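Local coordinates for protein CRISPR-associated endoribonuclease Cas2 2 (Sulfolobus solfataricus, PDB 3EXC) that acts as a magnesium-dependent endoribonuclease specific for single-stranded RNA and forms part of the CRISPR antiviral defence system, partnering with Cas1, at residues Met4-Tyr10 / Ser36-Met42. The protein carries 2 engineered substitutions. Residues are numbered along the deposited sequence; the frame is centred on the assembly and turned at random.
Sequences MKLLVVY and SAFEGDM. Engineered in segment 36-42: Met42 (natural residue Ile). With NA (sodium ion), chain C.
Tyr10 and Ser36 meet at one end of an antiparallel pair of strands, 5-11 and 37-41, in the four-stranded sheet of the ferredoxin-like Cas2 fold. The Tyr10 ring is turned back over the neighbouring strand, because CG sits between the backbone N and the carbonyl carbon (chi1 52°). One face therefore lies against Ser36: CB makes a CH-pi contact 4.0 Å from the ring centroid, and Ser36 O stands above the same ring, offset toward its rim. That carbonyl also accepts a nearly straight bond from Tyr10 N (168°). Phe38 meets the tyrosine edge to edge, its CD2 close to the tyrosine plane and 3.8 Å from Tyr10 CE1, while Tyr10 OH lies near the phenylalanine plane at that ring's edge. Helix 15-27 covers this aromatic side through Leu21 on Tyr10 and Leu25 on Phe38.

Backbone bonds run in pairs between Leu6 and Gly40 and between Val8 and Phe38. Val9 CG2 approaches Ala37 CB at 4.3 Å on the other face of the sheet, where Leu7 and Val9 pack on their counterparts in the second subunit, part of the dimer interface. On that face, toward the other end, Leu7 CD2 lies 3.9 Å from Glu39 CB. The bent Lys5 chain carries its ammonium to Glu39, with NZ 2.6 Å from OE1; a second salt bridge to Asp41 OD1 is less certain. Trp75 adds a cation-pi contact to this lysine, so the charge is held from more than one quarter.

Where the strand leads on to Asp11, the predicted catalytic magnesium ligand, Tyr10 O binds a sodium ion at 2.8 Å; two waters and Gln34 OE1 of the second subunit are its other ligands.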
loop_
_atom_site.group_PDB
_atom_site.type_symbol
_atom_site.label_atom_id
_atom_site.label_comp_id
_atom_site.label_asym_id
_atom_site.label_seq_id
_atom_site.Cartn_x
_atom_site.Cartn_y
_atom_site.Cartn_z
HETATM N N MSE A 4 3.236 -16.876 5.241
HETATM C CA MSE A 4 3.059 -16.142 3.948
HETATM C C MSE A 4 1.863 -15.114 3.883
HETATM O O MSE A 4 0.698 -15.518 3.934
HETATM C CB MSE A 4 2.917 -17.189 2.812
HETATM C CG MSE A 4 4.202 -17.513 1.980
HETATM SE SE MSE A 4 5.412 -15.904 1.664
HETATM C CE MSE A 4 6.694 -16.013 3.243
ATOM N N LYS A 5 2.140 -13.813 3.756
ATOM C CA LYS A 5 1.101 -12.808 3.636
ATOM C C LYS A 5 1.021 -12.181 2.259
ATOM O O LYS A 5 1.891 -12.341 1.409
ATOM C CB LYS A 5 1.355 -11.676 4.614
ATOM C CG LYS A 5 1.582 -12.162 5.939
ATOM C CD LYS A 5 0.654 -11.439 6.799
ATOM C CE LYS A 5 -0.495 -12.320 7.172
ATOM N NZ LYS A 5 -1.581 -11.365 7.285
ATOM N N LEU A 6 -0.012 -11.397 2.041
ATOM C CA LEU A 6 0.041 -10.490 0.935
ATOM C C LEU A 6 -0.683 -9.271 1.225
ATOM O O LEU A 6 -1.524 -9.247 2.094
ATOM C CB LEU A 6 -0.437 -11.134 -0.364
ATOM C CG LEU A 6 -1.768 -11.792 -0.468
ATOM C CD1 LEU A 6 -2.782 -10.751 -0.285
ATOM C CD2 LEU A 6 -1.767 -12.303 -1.885
ATOM N N LEU A 7 -0.273 -8.218 0.535
ATOM C CA LEU A 7 -0.890 -6.905 0.581
ATOM C C LEU A 7 -1.473 -6.636 -0.779
ATOM O O LEU A 7 -0.827 -6.945 -1.804
ATOM C CB LEU A 7 0.146 -5.810 0.683
ATOM C CG LEU A 7 0.950 -5.781 1.925
ATOM C CD1 LEU A 7 2.002 -4.662 1.672
ATOM C CD2 LEU A 7 -0.065 -5.372 2.962
ATOM N N VAL A 8 -2.649 -6.036 -0.774
ATOM C CA VAL A 8 -3.199 -5.500 -1.986
ATOM C C VAL A 8 -3.344 -4.023 -1.716
ATOM O O VAL A 8 -4.041 -3.625 -0.775
ATOM C CB VAL A 8 -4.582 -6.058 -2.215
ATOM C CG1 VAL A 8 -5.160 -5.483 -3.487
ATOM C CG2 VAL A 8 -4.436 -7.543 -2.336
ATOM N N VAL A 9 -2.710 -3.217 -2.535
ATOM C CA VAL A 9 -2.775 -1.799 -2.456
ATOM C C VAL A 9 -3.366 -1.297 -3.770
ATOM O O VAL A 9 -2.880 -1.596 -4.867
ATOM C CB VAL A 9 -1.315 -1.244 -2.276
ATOM C CG1 VAL A 9 -1.286 0.274 -2.157
ATOM C CG2 VAL A 9 -0.717 -1.840 -0.999
ATOM N N TYR A 10 -4.370 -0.443 -3.705
ATOM C CA TYR A 10 -4.990 0.020 -4.965
ATOM C C TYR A 10 -5.153 1.572 -5.122
ATOM O O TYR A 10 -5.199 2.381 -4.133
ATOM C CB TYR A 10 -6.298 -0.749 -5.233
ATOM C CG TYR A 10 -7.274 -0.749 -4.090
ATOM C CD1 TYR A 10 -7.207 -1.711 -3.093
ATOM C CD2 TYR A 10 -8.287 0.229 -3.993
ATOM C CE1 TYR A 10 -8.111 -1.681 -1.991
ATOM C CE2 TYR A 10 -9.197 0.250 -2.917
ATOM C CZ TYR A 10 -9.087 -0.727 -1.931
ATOM O OH TYR A 10 -9.955 -0.751 -0.865
ATOM N N SER A 36 -7.000 2.283 1.158
ATOM C CA SER A 36 -6.905 1.561 -0.134
ATOM C C SER A 36 -5.904 0.404 -0.050
ATOM O O SER A 36 -5.101 0.235 -0.946
ATOM C CB SER A 36 -6.575 2.552 -1.267
ATOM O OG SER A 36 -7.720 3.346 -1.593
ATOM N N ALA A 37 -5.941 -0.361 1.046
ATOM C CA ALA A 37 -4.950 -1.412 1.248
ATOM C C ALA A 37 -5.589 -2.473 2.107
ATOM O O ALA A 37 -6.346 -2.180 3.011
ATOM C CB ALA A 37 -3.690 -0.830 1.904
ATOM N N PHE A 38 -5.317 -3.710 1.782
ATOM C CA PHE A 38 -5.843 -4.854 2.510
ATOM C C PHE A 38 -4.677 -5.815 2.722
ATOM O O PHE A 38 -3.702 -5.757 1.944
ATOM C CB PHE A 38 -6.879 -5.580 1.640
ATOM C CG PHE A 38 -8.259 -5.018 1.739
ATOM C CD1 PHE A 38 -9.235 -5.700 2.441
ATOM C CD2 PHE A 38 -8.571 -3.793 1.128
ATOM C CE1 PHE A 38 -10.555 -5.159 2.530
ATOM C CE2 PHE A 38 -9.838 -3.207 1.213
ATOM C CZ PHE A 38 -10.844 -3.882 1.904
ATOM N N GLU A 39 -4.747 -6.668 3.737
ATOM C CA GLU A 39 -3.751 -7.762 3.899
ATOM C C GLU A 39 -4.475 -9.052 4.192
ATOM O O GLU A 39 -5.630 -9.025 4.649
ATOM C CB GLU A 39 -2.697 -7.464 5.014
ATOM C CG GLU A 39 -3.337 -7.050 6.374
ATOM C CD GLU A 39 -3.736 -8.231 7.296
ATOM O OE1 GLU A 39 -3.248 -9.368 7.005
ATOM O OE2 GLU A 39 -4.501 -8.005 8.309
ATOM N N GLY A 40 -3.841 -10.193 3.929
ATOM C CA GLY A 40 -4.519 -11.434 4.199
ATOM C C GLY A 40 -3.483 -12.510 4.095
ATOM O O GLY A 40 -2.347 -12.211 3.789
ATOM N N ASP A 41 -3.873 -13.741 4.357
ATOM C CA ASP A 41 -2.975 -14.841 4.295
ATOM C C ASP A 41 -3.146 -15.550 2.966
ATOM O O ASP A 41 -4.266 -15.727 2.479
ATOM C CB ASP A 41 -3.258 -15.835 5.434
ATOM C CG ASP A 41 -3.237 -15.184 6.875
ATOM O OD1 ASP A 41 -2.456 -14.245 7.191
ATOM O OD2 ASP A 41 -4.024 -15.682 7.731
HETATM N N MSE A 42 -2.012 -15.926 2.382
HETATM C CA MSE A 42 -1.857 -17.061 1.420
HETATM C C MSE A 42 -2.739 -18.359 1.567
HETATM O O MSE A 42 -2.633 -19.118 2.558
HETATM C CB MSE A 42 -0.387 -17.511 1.492
HETATM C CG MSE A 42 0.322 -17.605 0.136
HETATM SE SE MSE A 42 0.294 -15.858 -0.831
HETATM C CE MSE A 42 1.846 -16.193 -2.115
HETATM NA NA NA C . -2.964 3.979 -3.527
HETATM O O HOH W 1 -8.075 4.344 -4.412
HETATM O O HOH W 2 -2.870 3.169 -0.832
HETATM O O HOH W 3 -5.234 5.430 -3.135
#